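Long-range contacts in ATP-dependent DNA helicase PIF1 (Candida albicans, PDB 7OTJ), which couples ATP hydrolysis to 5'-3' translocation along single-stranded DNA, and probably unwinds G-quadruplexes and RNA-DNA hybrids in nuclear and mitochondrial genome maintenance: residues 208-213 with 492-497; 145-150 with 475-480; 235-240 with 464-469; 195-200 with 484-489. One frame throughout, in Å; residues are numbered along the deposited sequence.

The four contacts gather around the second RecA-like sheet and its junction with the ATPase site. Interaction 3 pairs two inner strands of that sheet, and interactions 1 and 4 join residues beyond and just before its edge strand 489-492 to helices 212-219 and 196-204. Interaction 2 ties helix 475-481 to the loop carrying Gln147, next to tetrafluoroaluminate. Centres of interactions 2 and 3 are about 13 Å apart, and Ala479 CB touches Val465 CG1 at 3.7 Å. Interaction 1 adjoins interaction 3 through backbone bonds from Leu492 to Val465 and Met467. Interactions 1 and 4, about 16 Å apart between centres, touch where Asp213 C meets Arg197 NH2 at 3.5 Å, whereas DNA runs beside interaction 3.

Interaction 1. Residues 208-213 with 492-497; sequences GNVPDD and LNFNRS. With PO4 (phosphate ion), chain R.
Two flat groups of segment 492-497, the Arg496 guanidinium and the Phe494 ring, meet segment 208-213 at their edges. Near the guanidinium plane lie Asp212 OD1, Val210 O and a phosphate oxygen, while Pro211 C approaches obliquely. The Phe494 ring has Val210 CG1 at its edge, 4.4 Å from CZ, and phosphate O3 also near its plane; the ring of Phe218, tilted by about 20°, meets it from helix 212-219. The salt bridge runs from Arg496 NH1 to Asp212 OD1 at 2.6 Å, reaching the anti side of the carboxylate, tilted out of both planes, rather than pairing with both oxygens. The two planes stand 89° apart, which rules out a flat two-pronged pairing. The aliphatic part of the arginine lies against Val210, with CG 3.6 Å from Val210 CB, and a bend at chi3 (-80°) then swings the head to the aspartate. On the other side of the head, NE and NH2 both give weak bonds to phosphate O2, the NH2 one being 2.7 Å long. The backbone N of Arg496 completes the grip with a bond to phosphate O1 at 3.1 Å. This ion probably comes from the crystallisation liquor, and the arginine probably divides its charge between it and Asp212. Asn495 OD1 accepts from Ser497 N, an Asx turn that shapes the backbone leading into the 3-10 segment. Overall, a surface salt bridge above a small apolar patch fastens the start of helix 212-219 to the loop that follows edge strand 489-492 of the second RecA-like domain.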
# COMPACT_ATOMS: atom_id res chain seq x y z
N GLY A 208 -20.21 10.38 -6.83
CA GLY A 208 -20.22 11.61 -6.07
C GLY A 208 -21.60 12.08 -5.65
O GLY A 208 -21.72 12.80 -4.65
N ASN A 209 -22.65 11.71 -6.38
CA ASN A 209 -24.02 12.05 -6.00
C ASN A 209 -24.50 11.11 -4.90
O ASN A 209 -24.58 9.89 -5.11
CB ASN A 209 -24.94 12.00 -7.21
CG ASN A 209 -24.45 12.85 -8.36
OD1 ASN A 209 -23.83 13.90 -8.16
ND2 ASN A 209 -24.73 12.41 -9.59
N VAL A 210 -24.83 11.66 -3.74
CA VAL A 210 -25.20 10.87 -2.57
C VAL A 210 -26.65 11.17 -2.19
O VAL A 210 -26.95 12.29 -1.76
CB VAL A 210 -24.25 11.14 -1.40
CG1 VAL A 210 -24.69 10.35 -0.17
CG2 VAL A 210 -22.81 10.82 -1.79
N PRO A 211 -27.56 10.21 -2.32
CA PRO A 211 -28.96 10.46 -1.93
C PRO A 211 -29.08 10.72 -0.44
O PRO A 211 -28.21 10.37 0.35
CB PRO A 211 -29.69 9.17 -2.34
CG PRO A 211 -28.77 8.48 -3.28
CD PRO A 211 -27.38 8.86 -2.88
N ASP A 212 -30.21 11.34 -0.06
CA ASP A 212 -30.45 11.66 1.35
C ASP A 212 -30.40 10.41 2.22
O ASP A 212 -29.76 10.41 3.28
CB ASP A 212 -31.80 12.37 1.51
CG ASP A 212 -31.87 13.67 0.73
OD1 ASP A 212 -30.84 14.05 0.12
OD2 ASP A 212 -32.94 14.31 0.72
N ASP A 213 -31.07 9.34 1.80
CA ASP A 213 -31.14 8.14 2.62
C ASP A 213 -29.76 7.53 2.84
O ASP A 213 -29.44 7.08 3.95
CB ASP A 213 -32.09 7.12 2.00
CG ASP A 213 -33.53 7.36 2.36
OD1 ASP A 213 -33.82 8.38 3.02
OD2 ASP A 213 -34.38 6.52 2.00
N LEU A 492 -17.43 9.29 11.57
CA LEU A 492 -17.44 10.58 12.22
C LEU A 492 -17.38 11.70 11.18
O LEU A 492 -16.63 11.61 10.21
CB LEU A 492 -16.27 10.71 13.20
CG LEU A 492 -16.22 9.69 14.35
CD1 LEU A 492 -14.98 9.90 15.19
CD2 LEU A 492 -17.47 9.75 15.21
N ASN A 493 -18.20 12.73 11.39
CA ASN A 493 -18.19 13.95 10.59
C ASN A 493 -18.51 13.69 9.12
O ASN A 493 -17.95 14.33 8.23
CB ASN A 493 -16.85 14.68 10.73
CG ASN A 493 -16.58 15.12 12.14
OD1 ASN A 493 -17.14 16.11 12.61
ND2 ASN A 493 -15.71 14.39 12.84
N PHE A 494 -19.46 12.79 8.87
CA PHE A 494 -19.88 12.50 7.50
C PHE A 494 -20.56 13.72 6.90
O PHE A 494 -21.29 14.44 7.57
CB PHE A 494 -20.83 11.31 7.45
CG PHE A 494 -21.31 10.98 6.06
CD1 PHE A 494 -22.42 11.62 5.52
CD2 PHE A 494 -20.65 10.04 5.28
CE1 PHE A 494 -22.85 11.34 4.23
CE2 PHE A 494 -21.08 9.75 4.00
CZ PHE A 494 -22.18 10.40 3.48
N ASN A 495 -20.29 13.96 5.62
CA ASN A 495 -20.95 15.03 4.89
C ASN A 495 -20.80 14.78 3.40
O ASN A 495 -19.73 14.36 2.94
CB ASN A 495 -20.35 16.39 5.29
CG ASN A 495 -21.24 17.54 4.92
OD1 ASN A 495 -21.91 17.52 3.89
ND2 ASN A 495 -21.24 18.57 5.76
N ARG A 496 -21.88 15.02 2.64
CA ARG A 496 -21.85 14.82 1.19
C ARG A 496 -20.79 15.68 0.52
O ARG A 496 -20.22 15.28 -0.50
CB ARG A 496 -23.22 15.11 0.59
CG ARG A 496 -24.20 13.97 0.77
CD ARG A 496 -25.59 14.32 0.27
NE ARG A 496 -26.33 15.12 1.23
CZ ARG A 496 -27.64 15.34 1.16
NH1 ARG A 496 -28.38 14.84 0.18
NH2 ARG A 496 -28.22 16.07 2.11
N SER A 497 -20.54 16.88 1.05
CA SER A 497 -19.49 17.73 0.51
C SER A 497 -18.13 17.04 0.48
O SER A 497 -17.26 17.43 -0.30
CB SER A 497 -19.40 19.03 1.32
OG SER A 497 -19.26 18.74 2.70
P PO4 R . -25.41 15.39 5.17
O1 PO4 R . -24.04 15.80 4.69
O2 PO4 R . -26.38 15.49 4.02
O3 PO4 R . -25.37 13.97 5.67
O4 PO4 R . -25.84 16.31 6.29

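Interaction 2. Residues 145-150 with 475-480; sequences FYQLPP and QAYVAL. With ALF (tetrafluoroaluminate ion), chain F.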
# COMPACT_ATOMS: atom_id res chain seq x y z
N PHE A 145 -10.72 3.28 -10.71
CA PHE A 145 -10.43 4.71 -10.83
C PHE A 145 -11.42 5.59 -10.05
O PHE A 145 -11.17 6.79 -9.94
CB PHE A 145 -10.39 5.12 -12.30
CG PHE A 145 -9.17 4.63 -13.04
CD1 PHE A 145 -7.92 5.19 -12.80
CD2 PHE A 145 -9.26 3.60 -13.96
CE1 PHE A 145 -6.79 4.74 -13.48
CE2 PHE A 145 -8.14 3.14 -14.64
CZ PHE A 145 -6.90 3.71 -14.40
N TYR A 146 -12.51 5.03 -9.51
CA TYR A 146 -13.34 5.78 -8.57
C TYR A 146 -12.69 5.89 -7.20
O TYR A 146 -13.21 6.61 -6.34
CB TYR A 146 -14.73 5.13 -8.43
CG TYR A 146 -15.70 5.52 -9.51
CD1 TYR A 146 -15.91 6.85 -9.84
CD2 TYR A 146 -16.40 4.55 -10.23
CE1 TYR A 146 -16.80 7.22 -10.84
CE2 TYR A 146 -17.28 4.91 -11.23
CZ TYR A 146 -17.48 6.24 -11.53
OH TYR A 146 -18.35 6.61 -12.53
N GLN A 147 -11.57 5.21 -6.99
CA GLN A 147 -10.79 5.28 -5.77
C GLN A 147 -9.74 6.38 -5.94
O GLN A 147 -9.84 7.22 -6.83
CB GLN A 147 -10.24 3.89 -5.44
CG GLN A 147 -11.37 2.86 -5.20
CD GLN A 147 -10.92 1.58 -4.53
OE1 GLN A 147 -9.90 1.55 -3.85
NE2 GLN A 147 -11.68 0.51 -4.72
N LEU A 148 -8.78 6.45 -5.02
CA LEU A 148 -7.94 7.64 -4.92
C LEU A 148 -7.18 7.91 -6.22
O LEU A 148 -6.63 6.97 -6.81
CB LEU A 148 -6.98 7.50 -3.74
CG LEU A 148 -7.72 7.73 -2.41
CD1 LEU A 148 -6.95 7.22 -1.20
CD2 LEU A 148 -8.03 9.22 -2.26
N PRO A 149 -7.15 9.15 -6.70
CA PRO A 149 -6.39 9.48 -7.91
C PRO A 149 -4.91 9.58 -7.60
O PRO A 149 -4.51 9.48 -6.44
CB PRO A 149 -6.97 10.85 -8.30
CG PRO A 149 -7.31 11.47 -6.99
CD PRO A 149 -7.85 10.33 -6.15
N PRO A 150 -4.06 9.73 -8.62
CA PRO A 150 -2.63 9.95 -8.35
C PRO A 150 -2.41 11.18 -7.48
O PRO A 150 -3.10 12.19 -7.63
CB PRO A 150 -2.03 10.14 -9.75
CG PRO A 150 -3.00 9.53 -10.68
CD PRO A 150 -4.35 9.71 -10.07
N GLN A 475 -11.72 9.74 -1.82
CA GLN A 475 -11.19 9.48 -0.49
C GLN A 475 -12.28 9.00 0.47
O GLN A 475 -12.05 8.10 1.30
CB GLN A 475 -10.50 10.73 0.05
CG GLN A 475 -9.53 10.49 1.19
CD GLN A 475 -8.71 11.72 1.52
OE1 GLN A 475 -9.13 12.85 1.26
NE2 GLN A 475 -7.52 11.52 2.09
N ALA A 476 -13.48 9.59 0.41
CA ALA A 476 -14.58 9.09 1.23
C ALA A 476 -14.93 7.66 0.83
O ALA A 476 -15.07 6.78 1.68
CB ALA A 476 -15.79 10.02 1.13
N TYR A 477 -15.06 7.41 -0.48
CA TYR A 477 -15.43 6.07 -0.95
C TYR A 477 -14.44 5.01 -0.49
O TYR A 477 -14.84 3.94 -0.01
CB TYR A 477 -15.56 6.05 -2.47
CG TYR A 477 -15.85 4.67 -3.00
CD1 TYR A 477 -16.99 3.99 -2.61
CD2 TYR A 477 -14.96 4.03 -3.86
CE1 TYR A 477 -17.26 2.72 -3.07
CE2 TYR A 477 -15.22 2.76 -4.32
CZ TYR A 477 -16.37 2.11 -3.92
OH TYR A 477 -16.63 0.84 -4.39
N VAL A 478 -13.14 5.26 -0.68
CA VAL A 478 -12.11 4.32 -0.21
C VAL A 478 -12.24 4.09 1.29
O VAL A 478 -12.25 2.95 1.76
CB VAL A 478 -10.70 4.81 -0.59
CG1 VAL A 478 -9.64 3.95 0.05
CG2 VAL A 478 -10.53 4.80 -2.09
N ALA A 479 -12.37 5.18 2.05
CA ALA A 479 -12.43 5.07 3.51
C ALA A 479 -13.62 4.23 3.94
O ALA A 479 -13.47 3.25 4.68
CB ALA A 479 -12.50 6.46 4.14
N LEU A 480 -14.82 4.59 3.49
CA LEU A 480 -16.00 3.88 3.93
C LEU A 480 -16.06 2.45 3.40
O LEU A 480 -16.68 1.60 4.04
CB LEU A 480 -17.25 4.67 3.53
CG LEU A 480 -17.28 6.10 4.10
CD1 LEU A 480 -18.51 6.87 3.66
CD2 LEU A 480 -17.17 6.07 5.62
AL ALF F . -10.03 -2.65 -3.00
F1 ALF F . -8.45 -2.97 -3.76
F2 ALF F . -11.61 -2.33 -2.22
F3 ALF F . -10.69 -2.33 -4.62
F4 ALF F . -9.40 -3.05 -1.37
O HOH W 1 -9.07 -0.43 -2.96
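Gln147 leaves its backbone beside helix 475-481, and its side chain runs past Val478 to the nucleotide site. Its CB rests on Val478 CG2 at 3.5 Å, the two side chains crossing at about a right angle. CG touches that same methyl and also comes to the edge of the Tyr477 ring, 4.0 Å from CE2; the amide beyond is turned 73° from the ring plane. With CG anti to the carbonyl carbon (chi1 -61°) and the chain extended from there, the amide is carried on to the ion. OE1 still passes Val478 CG2 at 3.7 Å, whereas NE2 donates to fluorine F3 of tetrafluoroaluminate over 3.0 Å (N-H...F 146°). Asp144 OD2 also accepts from this NE2, so the amide is held by a second partner. Arg482, Arg191 and Lys31 bond to the same ion, which, beside ADP, probably mimics the gamma-phosphoryl group during transfer. Next along the loop, Leu148 sets CD2 against the helix backbone, 3.6 Å from Gln475 CA, and CG against Val478 CG2. The Gln475 amide turns back to the residues before its helix, where OE1 accepts from Phe471 N, and Tyr477 OH bonds to Ala27 N of the ATP-binding loop. The segments FYQLPP and QAYVAL match parts of what are, in superfamily 1 helicases, motifs III and VI. The loop after strand 138-143 of the first RecA-like sheet thus lies along helix 475-481 of the second domain, flanked by helix 452-455 at Leu148 and by helix 503-511 at Tyr146.

Interaction 3. Residues 235-240 with 464-469; sequences ELYATR and VVDMKK. With K (potassium ion), chain I; nucleotides of chain C.
Strands 235-237 and 464-466 run parallel, their axes 4.9 Å apart at closest and 19° from each other in direction, with Glu235 beside Val464 and Leu236 beside Val465. Leu236 supplies both backbone bonds, giving its N-H to Val464 O at 3.0 Å and accepting Asp466 N at its own O. On one face of the sheet the side chains of Glu235 and Val464 run alongside one another in the same direction, Glu235 CG 3.6 Å from Val464 CG1. That methyl sits between the backbone N and the carbonyl carbon (chi1 43°), which turns it to the glutamate stem. Leu236 CD1 and Val465 CG2 meet on the other face at 4.0 Å. Past the last bridge, the Tyr237 ring brings its edge to Asp466, with CE2 3.5 Å from OD2 and the carboxylate turned 70° from the ring. Asp466 OD1 accepts from Asn493 ND2. The two chains then separate around a potassium ion: Asp466 O binds it at 3.0 Å and Glu242 OE2 is a further ligand, in a site that also includes Ala238 and Lys469. Ala238 CB packs on Lys469 O at 3.3 Å, and Thr239 CG2 lies against Lys469 CB. Thr239 is the N-cap of helix 240-253, and from the first turn Arg240 N donates to phosphate oxygen OP1 of DT2 of chain C at 3.0 Å. The pair belongs to the parallel sheet of the second RecA-like domain, and, as is common in parallel alpha/beta folds, loops at its C-terminal strand ends carry ligand contacts: that after strand 235-237 reaches the DNA, and both contribute to the potassium site.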
# COMPACT_ATOMS: atom_id res chain seq x y z
N GLU A 235 -8.29 3.17 12.96
CA GLU A 235 -8.73 4.54 12.76
C GLU A 235 -8.19 5.06 11.43
O GLU A 235 -6.97 5.06 11.21
CB GLU A 235 -8.27 5.42 13.93
CG GLU A 235 -8.74 4.92 15.30
CD GLU A 235 -8.49 5.93 16.42
OE1 GLU A 235 -8.40 5.51 17.60
OE2 GLU A 235 -8.37 7.14 16.13
N LEU A 236 -9.08 5.54 10.57
CA LEU A 236 -8.71 6.10 9.28
C LEU A 236 -8.90 7.60 9.29
O LEU A 236 -9.95 8.09 9.72
CB LEU A 236 -9.54 5.48 8.15
CG LEU A 236 -9.43 3.97 7.94
CD1 LEU A 236 -10.20 3.55 6.70
CD2 LEU A 236 -7.97 3.56 7.84
N TYR A 237 -7.91 8.33 8.78
CA TYR A 237 -7.98 9.78 8.67
C TYR A 237 -7.44 10.21 7.31
O TYR A 237 -6.74 9.46 6.63
CB TYR A 237 -7.19 10.48 9.77
CG TYR A 237 -7.63 10.13 11.17
CD1 TYR A 237 -7.09 9.04 11.83
CD2 TYR A 237 -8.60 10.89 11.82
CE1 TYR A 237 -7.50 8.71 13.10
CE2 TYR A 237 -9.01 10.56 13.10
CZ TYR A 237 -8.45 9.47 13.73
OH TYR A 237 -8.86 9.14 15.00
N ALA A 238 -7.76 11.44 6.93
CA ALA A 238 -7.32 11.95 5.64
C ALA A 238 -5.86 12.41 5.68
O ALA A 238 -5.14 12.26 4.70
CB ALA A 238 -8.22 13.10 5.18
N THR A 239 -5.43 12.97 6.80
CA THR A 239 -4.11 13.59 6.89
C THR A 239 -3.23 12.84 7.88
O THR A 239 -3.69 12.08 8.74
CB THR A 239 -4.22 15.05 7.33
OG1 THR A 239 -4.69 15.10 8.69
CG2 THR A 239 -5.19 15.80 6.43
N ARG A 240 -1.93 13.14 7.81
CA ARG A 240 -0.98 12.46 8.67
C ARG A 240 -0.97 13.06 10.07
O ARG A 240 -0.83 12.33 11.05
CB ARG A 240 0.42 12.53 8.06
CG ARG A 240 0.65 11.42 7.05
CD ARG A 240 2.02 11.51 6.40
NE ARG A 240 2.16 12.72 5.60
CZ ARG A 240 3.25 13.05 4.94
NH1 ARG A 240 4.31 12.26 4.91
NH2 ARG A 240 3.29 14.21 4.28
N VAL A 464 -13.09 2.82 12.60
CA VAL A 464 -13.74 4.12 12.76
C VAL A 464 -13.13 5.08 11.74
O VAL A 464 -11.90 5.22 11.67
CB VAL A 464 -13.63 4.67 14.19
CG1 VAL A 464 -12.25 4.47 14.77
CG2 VAL A 464 -13.99 6.14 14.21
N VAL A 465 -13.98 5.71 10.95
CA VAL A 465 -13.57 6.61 9.87
C VAL A 465 -13.95 8.03 10.26
O VAL A 465 -15.12 8.31 10.55
CB VAL A 465 -14.22 6.22 8.53
CG1 VAL A 465 -13.88 7.26 7.46
CG2 VAL A 465 -13.76 4.83 8.10
N ASP A 466 -12.96 8.92 10.28
CA ASP A 466 -13.18 10.33 10.59
C ASP A 466 -13.02 11.11 9.29
O ASP A 466 -11.90 11.26 8.79
CB ASP A 466 -12.21 10.82 11.65
CG ASP A 466 -12.46 12.27 12.06
OD1 ASP A 466 -13.41 12.88 11.52
OD2 ASP A 466 -11.72 12.79 12.91
N MET A 467 -14.14 11.59 8.75
CA MET A 467 -14.15 12.26 7.46
C MET A 467 -13.82 13.74 7.55
O MET A 467 -14.03 14.47 6.57
CB MET A 467 -15.51 12.06 6.79
CG MET A 467 -15.82 10.59 6.58
SD MET A 467 -17.42 10.30 5.84
CE MET A 467 -17.34 11.37 4.41
N LYS A 468 -13.24 14.18 8.67
CA LYS A 468 -13.14 15.61 8.97
C LYS A 468 -12.33 16.36 7.92
O LYS A 468 -12.76 17.40 7.41
CB LYS A 468 -12.51 15.81 10.36
CG LYS A 468 -12.65 17.21 10.95
CD LYS A 468 -13.92 17.34 11.79
CE LYS A 468 -14.00 18.65 12.57
NZ LYS A 468 -15.13 18.63 13.56
N LYS A 469 -11.15 15.84 7.56
CA LYS A 469 -10.23 16.54 6.68
C LYS A 469 -10.20 15.97 5.26
O LYS A 469 -9.23 16.20 4.54
CB LYS A 469 -8.82 16.54 7.27
CG LYS A 469 -8.67 17.24 8.61
CD LYS A 469 -9.13 18.69 8.53
CE LYS A 469 -9.14 19.37 9.90
NZ LYS A 469 -9.67 20.76 9.84
K K I . -9.83 13.27 8.07
P DT C 2 -0.77 15.13 4.20
OP1 DT C 2 -1.48 15.08 5.50
OP2 DT C 2 0.60 15.68 4.12
O5' DT C 2 -0.76 13.64 3.61
C5' DT C 2 -1.92 12.82 3.71
C4' DT C 2 -2.15 12.03 2.44
O4' DT C 2 -2.61 12.92 1.41
C3' DT C 2 -0.91 11.33 1.91
O3' DT C 2 -0.93 9.98 2.33
C2' DT C 2 -1.04 11.43 0.38
C1' DT C 2 -2.00 12.61 0.17
N1 DT C 2 -1.34 13.85 -0.35
C2 DT C 2 -1.91 14.51 -1.42
O2 DT C 2 -2.91 14.13 -1.99
N3 DT C 2 -1.24 15.65 -1.81
C4 DT C 2 -0.09 16.18 -1.25
O4 DT C 2 0.43 17.20 -1.67
C5 DT C 2 0.44 15.44 -0.12
C7 DT C 2 1.68 15.92 0.57
C6 DT C 2 -0.20 14.33 0.27
P DT C 3 0.42 9.28 2.84
OP1 DT C 3 0.02 8.16 3.74
OP2 DT C 3 1.31 10.34 3.34
O5' DT C 3 1.06 8.67 1.51
C5' DT C 3 0.34 7.72 0.74
C4' DT C 3 0.92 7.55 -0.66
O4' DT C 3 0.77 8.78 -1.40
C3' DT C 3 2.39 7.21 -0.73
O3' DT C 3 2.56 5.80 -0.66
C2' DT C 3 2.80 7.75 -2.10
C1' DT C 3 1.86 8.93 -2.31
N1 DT C 3 2.48 10.25 -2.06
C2 DT C 3 3.03 10.94 -3.11
O2 DT C 3 3.06 10.51 -4.25
N3 DT C 3 3.56 12.16 -2.78
C4 DT C 3 3.58 12.75 -1.52
O4 DT C 3 4.08 13.86 -1.32
C5 DT C 3 2.98 11.98 -0.47
C7 DT C 3 2.94 12.51 0.94
C6 DT C 3 2.46 10.78 -0.79
OP3 DT C 1 -3.45 21.41 6.42
P DT C 1 -4.36 20.27 6.64
OP1 DT C 1 -5.75 20.76 6.72
OP2 DT C 1 -3.82 19.47 7.76
O5' DT C 1 -4.24 19.37 5.33
C5' DT C 1 -2.97 19.07 4.80
C4' DT C 1 -3.00 17.72 4.11
O4' DT C 1 -4.09 17.69 3.16
C3' DT C 1 -1.76 17.38 3.29
O3' DT C 1 -1.65 15.96 3.16
C2' DT C 1 -2.10 18.04 1.96
C1' DT C 1 -3.59 17.72 1.84
N1 DT C 1 -4.38 18.73 1.08
C2 DT C 1 -4.25 18.79 -0.30
O2 DT C 1 -3.51 18.07 -0.94
N3 DT C 1 -5.04 19.75 -0.89
C4 DT C 1 -5.92 20.62 -0.27
O4 DT C 1 -6.58 21.44 -0.89
C5 DT C 1 -6.00 20.49 1.17
C7 DT C 1 -6.91 21.38 1.95
C6 DT C 1 -5.24 19.56 1.76

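Interaction 4. Residues 195-200 with 484-489; sequences DQRFID and VSRAGL. Unlike the reference sequence in segment 195-200: Asp200 (reference Asn). With PO4 (phosphate ion), chain Q.
Arg486 grips the Asp195 carboxylate side-on with NE and NH2. NE reaches OD2 at 2.7 Å, NH2 reaches OD1 at 2.9 Å, and NH2 also donates to OD2, leaving that oxygen with two donors. The carboxylate and guanidinium planes are only 29° apart; OD2 lies in the guanidinium plane, whereas OD1 is tilted from it, and NH2 meets each oxygen on its syn lone pair. Behind the head, Arg486 CG lies over the face of the Phe198 ring, a CH-pi contact 3.6 Å from the centroid. The two side chains pass antiparallel to each other, and a bend at chi3 (-73°) takes the arginine head from the ring to the aspartate. Farther along the ring, Leu489 CD2 packs against Phe198 CZ at 3.8 Å, and Val484 O lies near the ring plane. Asp195 is also the N-cap of helix 196-204, where OD1 takes a weak capping bond from Phe198 N, which helps to orient it. Phe198 N also lies over one face of the guanidinium, and oxygen O2 of a phosphate, probably from the crystallisation liquor, lies over the opposite one. Arg486 NH2 bonds to O1 of that ion at 2.8 Å. Nearby Arg197 packs its CB against this NH2 but directs its own guanidinium to Asp217. Outside the contact, Phe218 of helix 212-219 touches Phe198. One carboxylate thus caps the helix, weakly, and salt-bridges it to the turn before strand 489-492; the helix N-terminus and the arginine probably favour its charged form.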
# COMPACT_ATOMS: atom_id res chain seq x y z
N ASP A 195 -24.53 -7.56 3.58
CA ASP A 195 -25.40 -6.42 3.86
C ASP A 195 -25.66 -5.67 2.55
O ASP A 195 -24.88 -4.80 2.17
CB ASP A 195 -24.77 -5.51 4.90
CG ASP A 195 -25.67 -4.37 5.31
OD1 ASP A 195 -26.80 -4.26 4.79
OD2 ASP A 195 -25.23 -3.59 6.18
N GLN A 196 -26.78 -6.00 1.90
CA GLN A 196 -27.02 -5.45 0.57
C GLN A 196 -27.23 -3.94 0.63
O GLN A 196 -26.76 -3.22 -0.27
CB GLN A 196 -28.23 -6.13 -0.07
CG GLN A 196 -28.55 -5.60 -1.46
CD GLN A 196 -27.37 -5.71 -2.43
OE1 GLN A 196 -26.66 -6.71 -2.45
NE2 GLN A 196 -27.18 -4.67 -3.24
N ARG A 197 -27.90 -3.45 1.67
CA ARG A 197 -28.08 -2.01 1.83
C ARG A 197 -26.74 -1.30 1.94
O ARG A 197 -26.54 -0.25 1.32
CB ARG A 197 -28.94 -1.73 3.07
CG ARG A 197 -29.03 -0.26 3.45
CD ARG A 197 -29.71 0.53 2.36
NE ARG A 197 -29.69 1.97 2.60
CZ ARG A 197 -29.93 2.89 1.67
NH1 ARG A 197 -30.15 2.55 0.41
NH2 ARG A 197 -29.94 4.17 2.01
N PHE A 198 -25.81 -1.87 2.72
CA PHE A 198 -24.47 -1.30 2.81
C PHE A 198 -23.82 -1.22 1.43
O PHE A 198 -23.20 -0.20 1.10
CB PHE A 198 -23.62 -2.15 3.76
CG PHE A 198 -22.33 -1.49 4.18
CD1 PHE A 198 -22.17 -0.12 4.08
CD2 PHE A 198 -21.28 -2.25 4.67
CE1 PHE A 198 -20.98 0.48 4.46
CE2 PHE A 198 -20.09 -1.65 5.06
CZ PHE A 198 -19.94 -0.28 4.95
N ILE A 199 -23.97 -2.27 0.62
CA ILE A 199 -23.42 -2.26 -0.73
C ILE A 199 -24.05 -1.16 -1.57
O ILE A 199 -23.36 -0.44 -2.31
CB ILE A 199 -23.57 -3.65 -1.38
CG1 ILE A 199 -22.76 -4.69 -0.61
CG2 ILE A 199 -23.14 -3.64 -2.84
CD1 ILE A 199 -22.93 -6.10 -1.13
N ASP A 200 -25.38 -1.00 -1.47
CA ASP A 200 -26.04 0.08 -2.20
C ASP A 200 -25.50 1.45 -1.78
O ASP A 200 -25.26 2.32 -2.62
CB ASP A 200 -27.55 0.04 -1.98
CG ASP A 200 -28.19 -1.26 -2.45
OD1 ASP A 200 -27.63 -1.91 -3.35
OD2 ASP A 200 -29.26 -1.62 -1.91
N VAL A 484 -15.92 -4.27 6.52
CA VAL A 484 -16.66 -5.49 6.21
C VAL A 484 -18.16 -5.26 6.40
O VAL A 484 -18.97 -5.65 5.55
CB VAL A 484 -16.14 -6.65 7.07
CG1 VAL A 484 -17.05 -7.87 6.96
CG2 VAL A 484 -14.72 -7.00 6.66
N SER A 485 -18.55 -4.63 7.50
CA SER A 485 -19.96 -4.46 7.81
C SER A 485 -20.19 -3.13 8.50
O SER A 485 -19.27 -2.53 9.06
CB SER A 485 -20.47 -5.59 8.71
OG SER A 485 -19.87 -5.49 9.98
N ARG A 486 -21.44 -2.67 8.46
CA ARG A 486 -21.78 -1.45 9.17
C ARG A 486 -21.67 -1.63 10.68
O ARG A 486 -21.33 -0.68 11.39
CB ARG A 486 -23.19 -0.99 8.81
CG ARG A 486 -23.29 -0.35 7.44
CD ARG A 486 -24.70 0.11 7.16
NE ARG A 486 -25.59 -1.01 6.90
CZ ARG A 486 -26.89 -0.90 6.68
NH1 ARG A 486 -27.51 0.26 6.79
NH2 ARG A 486 -27.58 -1.98 6.33
N ALA A 487 -21.92 -2.84 11.19
CA ALA A 487 -21.82 -3.07 12.63
C ALA A 487 -20.40 -2.89 13.13
O ALA A 487 -20.20 -2.62 14.32
CB ALA A 487 -22.35 -4.45 13.00
N GLY A 488 -19.40 -3.07 12.27
CA GLY A 488 -18.04 -2.82 12.70
C GLY A 488 -17.47 -1.54 12.13
O GLY A 488 -16.25 -1.39 12.05
N LEU A 489 -18.33 -0.59 11.79
CA LEU A 489 -17.91 0.68 11.21
C LEU A 489 -18.53 1.84 11.97
O LEU A 489 -19.75 1.87 12.16
CB LEU A 489 -18.30 0.76 9.73
CG LEU A 489 -18.26 2.16 9.09
CD1 LEU A 489 -16.84 2.66 8.96
CD2 LEU A 489 -18.95 2.13 7.74
P PO4 Q . -30.77 -2.33 8.26
O1 PO4 Q . -30.33 -2.33 6.82
O2 PO4 Q . -29.64 -1.92 9.17
O3 PO4 Q . -31.29 -3.70 8.65
O4 PO4 Q . -31.89 -1.33 8.43